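Local atomic coordinates of phosphate-binding protein PstS (Borrelia burgdorferi, PDB entry 4N13), a protein that binds inorganic phosphate with micromolar affinity as the solute-binding lipoprotein of the PstSACB ABC transporter, which imports phosphate into the cell. Residues T103-N106 with L107-L111; N170-V173 with I174-T177; I202-N206 with S207-T211. All coordinates share one frame; numbering follows the deposited sequence.

Interaction 1. Residues T103-N106 with L107-L111; sequences TEEN and LAKIL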
ATOM      1  N   THR A 103      16.751   8.959   0.333  1.00  8.44           N
ATOM      2  CA  THR A 103      16.771   7.663   1.000  1.00  8.96           C
ATOM      3  C   THR A 103      15.550   7.545   1.914  1.00  7.45           C
ATOM      4  O   THR A 103      14.986   8.560   2.363  1.00  8.99           O
ATOM      5  CB  THR A 103      18.024   7.489   1.862  1.00  9.73           C
ATOM      6  OG1 THR A 103      18.058   8.521   2.844  1.00 10.43           O
ATOM      7  CG2 THR A 103      19.291   7.513   1.023  1.00 11.75           C
ATOM      8  N   GLU A 104      15.161   6.313   2.225  1.00  9.06           N
ATOM      9  CA  GLU A 104      14.070   6.103   3.164  1.00  9.52           C
ATOM     10  C   GLU A 104      14.336   6.770   4.498  1.00 10.03           C
ATOM     11  O   GLU A 104      13.429   7.334   5.100  1.00  9.66           O
ATOM     12  CB  GLU A 104      13.825   4.611   3.386  1.00 13.28           C
ATOM     13  CG  GLU A 104      12.935   3.966   2.332  1.00 14.20           C
ATOM     14  CD  GLU A 104      12.668   2.541   2.680  1.00 16.10           C
ATOM     15  OE1 GLU A 104      13.589   1.747   2.464  1.00 14.25           O
ATOM     16  OE2 GLU A 104      11.566   2.224   3.167  1.00 19.20           O
ATOM     17  N   GLU A 105      15.574   6.679   4.968  1.00  9.06           N
ATOM     18  CA  GLU A 105      15.934   7.268   6.244  1.00  9.38           C
ATOM     19  C   GLU A 105      15.692   8.776   6.241  1.00  8.80           C
ATOM     20  O   GLU A 105      15.093   9.325   7.177  1.00 10.02           O
ATOM     21  CB  GLU A 105      17.386   6.979   6.591  1.00 10.69           C
ATOM     22  CG  GLU A 105      17.760   7.449   7.991  1.00 13.32           C
ATOM     23  CD  GLU A 105      17.369   6.482   9.120  1.00 15.90           C
ATOM     24  OE1 GLU A 105      17.350   6.930  10.283  1.00 21.19           O
ATOM     25  OE2 GLU A 105      17.080   5.289   8.868  1.00 15.20           O
ATOM     26  N   ASN A 106      16.166   9.461   5.204  1.00  8.69           N
ATOM     27  CA  ASN A 106      15.989  10.900   5.156  1.00  8.71           C
ATOM     28  C   ASN A 106      14.536  11.291   4.931  1.00  8.63           C
ATOM     29  O   ASN A 106      14.056  12.292   5.481  1.00  9.22           O
ATOM     30  CB  ASN A 106      16.909  11.536   4.116  1.00  9.57           C
ATOM     31  CG  ASN A 106      18.333  11.637   4.600  1.00 11.80           C
ATOM     32  OD1 ASN A 106      18.577  11.679   5.796  1.00 14.87           O
ATOM     33  ND2 ASN A 106      19.272  11.688   3.684  1.00 14.22           N
ATOM     34  N   LEU A 107      13.827  10.498   4.142  1.00  8.64           N
ATOM     35  CA  LEU A 107      12.419  10.742   3.926  1.00  8.66           C
ATOM     36  C   LEU A 107      11.645  10.654   5.254  1.00  8.06           C
ATOM     37  O   LEU A 107      10.802  11.511   5.552  1.00  9.03           O
ATOM     38  CB  LEU A 107      11.902   9.742   2.904  1.00  9.44           C
ATOM     39  CG  LEU A 107      10.448   9.904   2.466  1.00 11.03           C
ATOM     40  CD1 LEU A 107      10.160  11.270   1.890  1.00 10.95           C
ATOM     41  CD2 LEU A 107      10.131   8.846   1.420  1.00 11.62           C
ATOM     42  N   ALA A 108      11.933   9.627   6.043  1.00  8.57           N
ATOM     43  CA  ALA A 108      11.290   9.475   7.341  1.00  8.84           C
ATOM     44  C   ALA A 108      11.592  10.651   8.260  1.00  8.27           C
ATOM     45  O   ALA A 108      10.734  11.073   9.022  1.00  9.11           O
ATOM     46  CB  ALA A 108      11.714   8.187   7.982  1.00  9.46           C
ATOM     47  N   LYS A 109      12.800  11.200   8.183  1.00  8.19           N
ATOM     48  CA  LYS A 109      13.167  12.351   8.992  1.00  8.75           C
ATOM     49  C   LYS A 109      12.479  13.629   8.507  1.00  7.78           C
ATOM     50  O   LYS A 109      12.242  14.537   9.302  1.00  9.68           O
ATOM     51  CB  LYS A 109      14.689  12.510   8.991  1.00  9.85           C
ATOM     52  CG  LYS A 109      15.407  11.466   9.833  1.00 11.02           C
ATOM     53  CD  LYS A 109      16.921  11.573   9.666  1.00 14.10           C
ATOM     54  CE  LYS A 109      17.648  10.589  10.546  1.00 15.95           C
ATOM     55  NZ  LYS A 109      19.116  10.746  10.420  1.00 18.26           N
ATOM     56  N   ILE A 110      12.138  13.734   7.218  1.00  8.24           N
ATOM     57  CA  ILE A 110      11.286  14.858   6.772  1.00  8.12           C
ATOM     58  C   ILE A 110       9.888  14.665   7.374  1.00  8.24           C
ATOM     59  O   ILE A 110       9.280  15.590   7.926  1.00  9.50           O
ATOM     60  CB  ILE A 110      11.222  14.964   5.227  1.00  8.44           C
ATOM     61  CG1 ILE A 110      12.588  15.373   4.679  1.00 10.32           C
ATOM     62  CG2 ILE A 110      10.120  15.914   4.802  1.00  9.09           C
ATOM     63  CD1 ILE A 110      12.700  15.361   3.178  1.00 11.91           C
ATOM     64  N   LEU A 111       9.393  13.442   7.299  1.00  8.07           N
ATOM     65  CA  LEU A 111       8.048  13.151   7.759  1.00  8.48           C
ATOM     66  C   LEU A 111       7.851  13.373   9.244  1.00  7.82           C
ATOM     67  O   LEU A 111       6.753  13.755   9.647  1.00  9.19           O
ATOM     68  CB  LEU A 111       7.646  11.719   7.377  1.00 10.57           C
ATOM     69  CG  LEU A 111       7.557  11.453   5.887  1.00 14.37           C
ATOM     70  CD1 LEU A 111       7.368   9.979   5.603  1.00 16.81           C
ATOM     71  CD2 LEU A 111       6.425  12.227   5.320  1.00 15.42           C
TER
HETATM   72  O   HOH W   1      19.899   9.998   7.425  1.00 22.80           O

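Interaction 2. Residues N170-V173 with I174-T177; sequences NGEV and IEKT. With SO4 (sulfate ion), chain B.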
ATOM      1  N   ASN A 170      -6.081  12.290  -2.274  1.00  8.57           N
ATOM      2  CA  ASN A 170      -4.953  12.264  -3.193  1.00  8.58           C
ATOM      3  C   ASN A 170      -4.958  13.456  -4.134  1.00  8.54           C
ATOM      4  O   ASN A 170      -3.922  14.080  -4.343  1.00  8.14           O
ATOM      5  CB  ASN A 170      -4.947  10.966  -4.010  1.00  9.35           C
ATOM      6  CG  ASN A 170      -4.522   9.775  -3.178  1.00  9.63           C
ATOM      7  OD1 ASN A 170      -3.348   9.631  -2.851  1.00  9.71           O
ATOM      8  ND2 ASN A 170      -5.473   8.934  -2.808  1.00 11.30           N
ATOM      9  N   GLY A 171      -6.114  13.768  -4.714  1.00  7.60           N
ATOM     10  CA  GLY A 171      -6.195  14.884  -5.639  1.00  8.07           C
ATOM     11  C   GLY A 171      -5.822  16.201  -4.987  1.00  7.65           C
ATOM     12  O   GLY A 171      -5.155  17.057  -5.589  1.00  8.89           O
ATOM     13  N   GLU A 172      -6.213  16.373  -3.732  1.00  7.48           N
ATOM     14  CA  GLU A 172      -5.832  17.584  -3.022  1.00  8.02           C
ATOM     15  C   GLU A 172      -4.347  17.640  -2.660  1.00  6.73           C
ATOM     16  O   GLU A 172      -3.790  18.734  -2.587  1.00  7.96           O
ATOM     17  CB  GLU A 172      -6.692  17.824  -1.776  1.00  9.53           C
ATOM     18  CG  GLU A 172      -6.434  19.153  -1.079  1.00 11.17           C
ATOM     19  CD  GLU A 172      -6.401  20.364  -1.991  1.00 12.68           C
ATOM     20  OE1 GLU A 172      -7.052  20.381  -3.059  1.00 13.53           O
ATOM     21  OE2 GLU A 172      -5.702  21.323  -1.604  1.00 15.49           O
ATOM     22  N   VAL A 173      -3.690  16.507  -2.425  1.00  6.46           N
ATOM     23  CA  VAL A 173      -2.232  16.559  -2.271  1.00  6.12           C
ATOM     24  C   VAL A 173      -1.598  17.157  -3.526  1.00  6.21           C
ATOM     25  O   VAL A 173      -0.711  18.001  -3.442  1.00  6.43           O
ATOM     26  CB  VAL A 173      -1.595  15.178  -1.964  1.00  6.09           C
ATOM     27  CG1 VAL A 173      -0.070  15.330  -1.869  1.00  6.86           C
ATOM     28  CG2 VAL A 173      -2.125  14.581  -0.695  1.00  7.20           C
ATOM     29  N   ILE A 174      -2.040  16.714  -4.695  1.00  6.34           N
ATOM     30  CA  ILE A 174      -1.513  17.225  -5.947  1.00  6.63           C
ATOM     31  C   ILE A 174      -1.767  18.727  -6.066  1.00  6.63           C
ATOM     32  O   ILE A 174      -0.855  19.489  -6.383  1.00  7.35           O
ATOM     33  CB  ILE A 174      -2.117  16.440  -7.134  1.00  7.28           C
ATOM     34  CG1 ILE A 174      -1.581  15.013  -7.144  1.00  8.32           C
ATOM     35  CG2 ILE A 174      -1.810  17.116  -8.442  1.00  7.81           C
ATOM     36  CD1 ILE A 174      -2.351  14.080  -8.082  1.00  9.19           C
ATOM     37  N   GLU A 175      -3.004  19.148  -5.838  1.00  6.55           N
ATOM     38  CA  GLU A 175      -3.310  20.563  -5.967  1.00  7.76           C
ATOM     39  C   GLU A 175      -2.522  21.411  -4.981  1.00  6.70           C
ATOM     40  O   GLU A 175      -1.952  22.444  -5.329  1.00  7.14           O
ATOM     41  CB  GLU A 175      -4.804  20.829  -5.805  1.00 10.80           C
ATOM     42  CG  GLU A 175      -5.158  22.274  -6.147  1.00 16.42           C
ATOM     43  CD  GLU A 175      -6.648  22.521  -6.215  1.00 21.95           C
ATOM     44  OE1 GLU A 175      -7.243  22.190  -7.258  1.00 25.66           O
ATOM     45  OE2 GLU A 175      -7.220  23.031  -5.232  1.00 24.67           O
ATOM     46  N   LYS A 176      -2.452  20.962  -3.741  1.00  6.67           N
ATOM     47  CA  LYS A 176      -1.746  21.702  -2.712  1.00  6.25           C
ATOM     48  C   LYS A 176      -0.244  21.791  -3.035  1.00  6.15           C
ATOM     49  O   LYS A 176       0.376  22.827  -2.850  1.00  7.16           O
ATOM     50  CB  LYS A 176      -1.975  21.060  -1.332  1.00  6.84           C
ATOM     51  CG  LYS A 176      -1.389  21.851  -0.167  1.00  7.07           C
ATOM     52  CD  LYS A 176      -2.091  23.172   0.105  1.00  6.57           C
ATOM     53  CE  LYS A 176      -3.496  22.997   0.639  1.00  7.57           C
ATOM     54  NZ  LYS A 176      -4.151  24.316   0.872  1.00  9.53           N
ATOM     55  N   THR A 177       0.342  20.700  -3.518  1.00  6.25           N
ATOM     56  CA  THR A 177       1.758  20.682  -3.856  1.00  6.64           C
ATOM     57  C   THR A 177       2.010  21.691  -4.991  1.00  6.96           C
ATOM     58  O   THR A 177       3.000  22.436  -4.972  1.00  8.85           O
ATOM     59  CB  THR A 177       2.200  19.266  -4.266  1.00  7.61           C
ATOM     60  OG1 THR A 177       2.025  18.380  -3.158  1.00  8.72           O
ATOM     61  CG2 THR A 177       3.655  19.245  -4.657  1.00  7.71           C
TER
HETATM   62  S   SO4 B 301      -7.066   7.260   0.951  0.80 17.70           S
HETATM   63  O1  SO4 B 301      -6.005   7.901   0.179  0.80 27.60           O
HETATM   64  O2  SO4 B 301      -7.804   6.433   0.012  0.80 18.86           O
HETATM   65  O3  SO4 B 301      -6.435   6.436   1.961  0.80 26.40           O
HETATM   66  O4  SO4 B 301      -7.877   8.319   1.510  0.80 20.50           O

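Interaction 3. Residues I202-N206 with S207-T211; sequences ILSVN and STYPT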
ATOM      1  N   ILE A 202       7.989  13.411  -9.235  1.00  6.73           N
ATOM      2  CA  ILE A 202       7.946  12.208  -8.416  1.00  6.41           C
ATOM      3  C   ILE A 202       9.368  11.829  -8.030  1.00  6.49           C
ATOM      4  O   ILE A 202      10.232  11.666  -8.891  1.00  7.77           O
ATOM      5  CB  ILE A 202       7.324  11.038  -9.196  1.00  7.13           C
ATOM      6  CG1 ILE A 202       5.885  11.374  -9.604  1.00  8.24           C
ATOM      7  CG2 ILE A 202       7.366   9.762  -8.352  1.00  8.31           C
ATOM      8  CD1 ILE A 202       5.311  10.486 -10.673  1.00 10.42           C
ATOM      9  N   LEU A 203       9.617  11.667  -6.738  1.00  6.13           N
ATOM     10  CA  LEU A 203      10.934  11.308  -6.251  1.00  6.06           C
ATOM     11  C   LEU A 203      11.237   9.834  -6.454  1.00  5.97           C
ATOM     12  O   LEU A 203      10.373   8.971  -6.279  1.00  7.22           O
ATOM     13  CB  LEU A 203      11.050  11.602  -4.754  1.00  6.69           C
ATOM     14  CG  LEU A 203      11.016  13.061  -4.344  1.00  8.09           C
ATOM     15  CD1 LEU A 203      11.016  13.191  -2.837  1.00  9.91           C
ATOM     16  CD2 LEU A 203      12.150  13.867  -4.971  1.00 12.18           C
ATOM     17  N   SER A 204      12.488   9.529  -6.758  1.00  6.18           N
ATOM     18  CA  SER A 204      12.977   8.172  -6.521  1.00  6.59           C
ATOM     19  C   SER A 204      13.295   8.013  -5.041  1.00  6.34           C
ATOM     20  O   SER A 204      13.631   8.992  -4.344  1.00  6.64           O
ATOM     21  CB  SER A 204      14.201   7.850  -7.395  1.00  7.66           C
ATOM     22  OG  SER A 204      15.300   8.705  -7.145  1.00  8.23           O
ATOM     23  N   VAL A 205      13.146   6.785  -4.556  1.00  5.84           N
ATOM     24  CA  VAL A 205      13.408   6.449  -3.160  1.00  5.76           C
ATOM     25  C   VAL A 205      14.477   5.364  -3.158  1.00  6.17           C
ATOM     26  O   VAL A 205      14.336   4.332  -3.823  1.00  6.72           O
ATOM     27  CB  VAL A 205      12.123   5.959  -2.454  1.00  7.98           C
ATOM     28  CG1 VAL A 205      12.410   5.562  -1.011  1.00  9.23           C
ATOM     29  CG2 VAL A 205      11.066   7.041  -2.488  1.00  8.99           C
ATOM     30  N   ASN A 206      15.581   5.615  -2.471  1.00  6.60           N
ATOM     31  CA  ASN A 206      16.733   4.696  -2.492  1.00  6.74           C
ATOM     32  C   ASN A 206      17.139   4.452  -3.952  1.00  6.95           C
ATOM     33  O   ASN A 206      17.395   3.312  -4.349  1.00  7.60           O
ATOM     34  CB  ASN A 206      16.444   3.350  -1.818  1.00  6.80           C
ATOM     35  CG  ASN A 206      15.924   3.476  -0.423  1.00  8.11           C
ATOM     36  OD1 ASN A 206      16.202   4.431   0.290  1.00  8.71           O
ATOM     37  ND2 ASN A 206      15.226   2.443   0.010  1.00 12.43           N
ATOM     38  N   SER A 207      17.173   5.524  -4.745  1.00  6.77           N
ATOM     39  CA  SER A 207      17.595   5.463  -6.143  1.00  7.82           C
ATOM     40  C   SER A 207      16.692   4.614  -7.013  1.00  7.24           C
ATOM     41  O   SER A 207      17.091   4.206  -8.092  1.00 10.39           O
ATOM     42  CB  SER A 207      19.046   5.002  -6.262  1.00  9.89           C
ATOM     43  OG  SER A 207      19.905   5.947  -5.661  1.00 13.04           O
ATOM     44  N   THR A 208      15.455   4.445  -6.581  1.00  6.84           N
ATOM     45  CA  THR A 208      14.510   3.579  -7.259  1.00  7.29           C
ATOM     46  C   THR A 208      13.214   4.319  -7.571  1.00  6.84           C
ATOM     47  O   THR A 208      12.564   4.837  -6.668  1.00  7.10           O
ATOM     48  CB  THR A 208      14.168   2.351  -6.393  1.00  7.82           C
ATOM     49  OG1 THR A 208      15.365   1.744  -5.906  1.00  9.12           O
ATOM     50  CG2 THR A 208      13.343   1.335  -7.178  1.00  8.75           C
ATOM     51  N   TYR A 209      12.842   4.374  -8.846  1.00  8.24           N
ATOM     52  CA  TYR A 209      11.542   4.889  -9.214  1.00  7.71           C
ATOM     53  C   TYR A 209      10.499   3.807  -9.056  1.00  8.71           C
ATOM     54  O   TYR A 209      10.788   2.632  -9.294  1.00  9.68           O
ATOM     55  CB  TYR A 209      11.552   5.412 -10.649  1.00  8.68           C
ATOM     56  CG  TYR A 209      12.234   6.753 -10.744  1.00  8.33           C
ATOM     57  CD1 TYR A 209      11.606   7.910 -10.288  1.00  9.01           C
ATOM     58  CD2 TYR A 209      13.519   6.865 -11.251  1.00  8.95           C
ATOM     59  CE1 TYR A 209      12.226   9.124 -10.345  1.00 10.69           C
ATOM     60  CE2 TYR A 209      14.146   8.084 -11.326  1.00 10.32           C
ATOM     61  CZ  TYR A 209      13.491   9.221 -10.877  1.00 10.55           C
ATOM     62  OH  TYR A 209      14.099  10.465 -10.941  1.00 13.13           O
ATOM     63  N   PRO A 210       9.279   4.207  -8.655  1.00  9.33           N
ATOM     64  CA  PRO A 210       8.180   3.260  -8.466  1.00 11.09           C
ATOM     65  C   PRO A 210       7.563   2.868  -9.807  1.00 11.94           C
ATOM     66  O   PRO A 210       6.907   3.661 -10.457  1.00 13.05           O
ATOM     67  CB  PRO A 210       7.194   4.034  -7.571  1.00 11.46           C
ATOM     68  CG  PRO A 210       7.490   5.477  -7.824  1.00 12.11           C
ATOM     69  CD  PRO A 210       8.917   5.579  -8.248  1.00 10.34           C
ATOM     70  N   THR A 211       7.825   1.639 -10.222  1.00  9.77           N
ATOM     71  CA  THR A 211       7.319   1.071 -11.469  1.00 11.33           C
ATOM     72  C   THR A 211       6.801  -0.330 -11.180  1.00 10.82           C
ATOM     73  O   THR A 211       7.094  -0.907 -10.140  1.00 10.32           O
ATOM     74  CB  THR A 211       8.418   0.959 -12.546  1.00 13.55           C
ATOM     75  OG1 THR A 211       9.331  -0.088 -12.195  1.00 13.65           O
ATOM     76  CG2 THR A 211       9.170   2.281 -12.695  1.00 14.68           C
TER
HETATM   77  O   HOH W   2      12.873  12.379  -9.251  1.00 12.80           O

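Interaction 1. Residues T103-N106 with L107-L111
Thr103 O accepts from Leu107 N at 2.9 Å and opens the alpha-helical bonding of the short helix 104-111, for which Thr103 is the N-cap. The Thr103 side chain adds a capping bond: Thr103 OG1 accepts from Asn106 N at 3.2 Å. A chi1 of 59° sets this OG1 between the backbone N and the carbonyl carbon, facing the first turn. There it occupies a backbone donor that has no helical carbonyl before it. Glu104 O continues the pattern by accepting from Ala108 N. The backbone N of Glu104 bonds to Asn206 OD1, so a second side chain serves the start of this helix. Glu105 O accepts from Lys109 N. The Glu105 side chain leaves pointing away from the next turn, with CG anti to the backbone N. It then bends at chi2 (82°), which brings OE1 alongside the end of the lysine chain. Glu105 OE1 lies 3.7 Å from Lys109 CE, and the two chains cross at a slant. Glu105 OE1 and Lys109 NZ are 4.2 Å apart, beyond a salt bridge, so any attraction is probably weak. The lysine is extended beyond CG, and its CG rests on Glu105 O. Asn106 O accepts from Ile110 N, and Ile110 CG1 packs against the same oxygen. The buried side of the helix is apolar. Leu107 and Leu111 press on Phe91 of strand 80-93, and Ala108 meets Ile151 of helix 138-151. The polar side is tied by a water between the amide of Asn106 and the ammonium of Lys109. This water donates to Asn106 OD1 at 2.7 Å and accepts from Lys109 NZ at 3.2 Å.

Interaction 2. Residues N170-V173 with I174-T177
Val173 and Thr177 lie side by side and point the same way, one helical turn apart. The Thr177 hydroxyl turns back along the helix (chi1 -63°), and Thr177 OG1 donates to Val173 O at 2.8 Å. Thr177 N donates to Val173 O at 2.9 Å, but from the opposite face of the carbonyl plane. Two donors therefore grip one carbonyl, and the buried hydroxyl is satisfied. Glu172 lies on the outer side, between two neighbours. Its chain bends at chi2 (48°) and swings the carboxylate forward. Glu172 OE1 faces Glu175 OE2 at 3.4 Å, with the carboxylate planes almost perpendicular. The like charges probably repel. The other oxygen, Glu172 OE2, approaches Lys176 CE at 3.6 Å. Lys176 NZ stays 4.2 Å from Glu172 OE2, so the pair falls short of a salt bridge, though the opposite charges probably attract. Ile174 and Val173 turn inward onto Ile187 of strand 183-188. At the first turn, Asn170 is held mainly by its OD1, which accepts from Gly188 N. Asn170 ND2 makes a weak bond to sulfate O1 at 3.2 Å. Arg133 and Ser139 also bind this sulfate, which probably came from the crystallisation liquor. Ser139 is a phosphate-binding residue by similarity, so an anion held here at the start of helix 170-179 is consistent with the phosphate site of a PstS-type binding protein.

Interaction 3. Residues I202-N206 with S207-T211
Ser204 CB sits over the face of the Tyr209 ring, 3.7 Å from its centroid and almost on the ring normal, a CH-pi contact. The two residues flank a tight beta hairpin, closed by a type I' turn from Val205 to Thr208. At the rim of the same ring, Ile202 O lies in the ring plane, 3.5 Å from Tyr209 CE1. Val205 and Thr208 form the single antiparallel hydrogen-bonded pair of the hairpin. Val205 N donates to Thr208 O at 2.9 Å, and Thr208 N donates to Val205 O at 3.0 Å. Inside the turn, Thr208 OG1 donates to Asn206 O at 3.0 Å. With chi1 at -49°, this OG1 lies beside its own backbone N and faces back into the turn. Further along, Ile202 CG2 meets Pro210 CG, a loose apolar contact on the side where both residues pack on Ile90.

The next shell fixes these groups in place. Ser204 OG bonds to Asn101 OD1, and the same Asn101 oxygen takes the N-H of Ser207. The Asn206 side chain reaches the start of helix 104-111 at Glu104. The tyrosine hydroxyl is also held. A water bridges it to the strand, donating to Ile202 O and accepting from Tyr209 OH, each at 2.8 Å.

In the fold
The interactions follow one another along the chain in the order 1, 2, 3. Interactions 1 and 3 touch, with centres 13 Å apart. The hairpin tip reaches the first turn of helix 104-111, and Glu104 CG packs on Val205 CG1. Strands 101-102 and 201-205 run parallel beside each other and lead into these two contacts. Interaction 2 stands apart: its centre is 20 Å from that of interaction 1 and 19 Å from that of interaction 3. Its helix packs on strands 129-133, 165-167 and 183-188 of the same mixed sheet. Of the three, interaction 2 alone adjoins the predicted phosphate site.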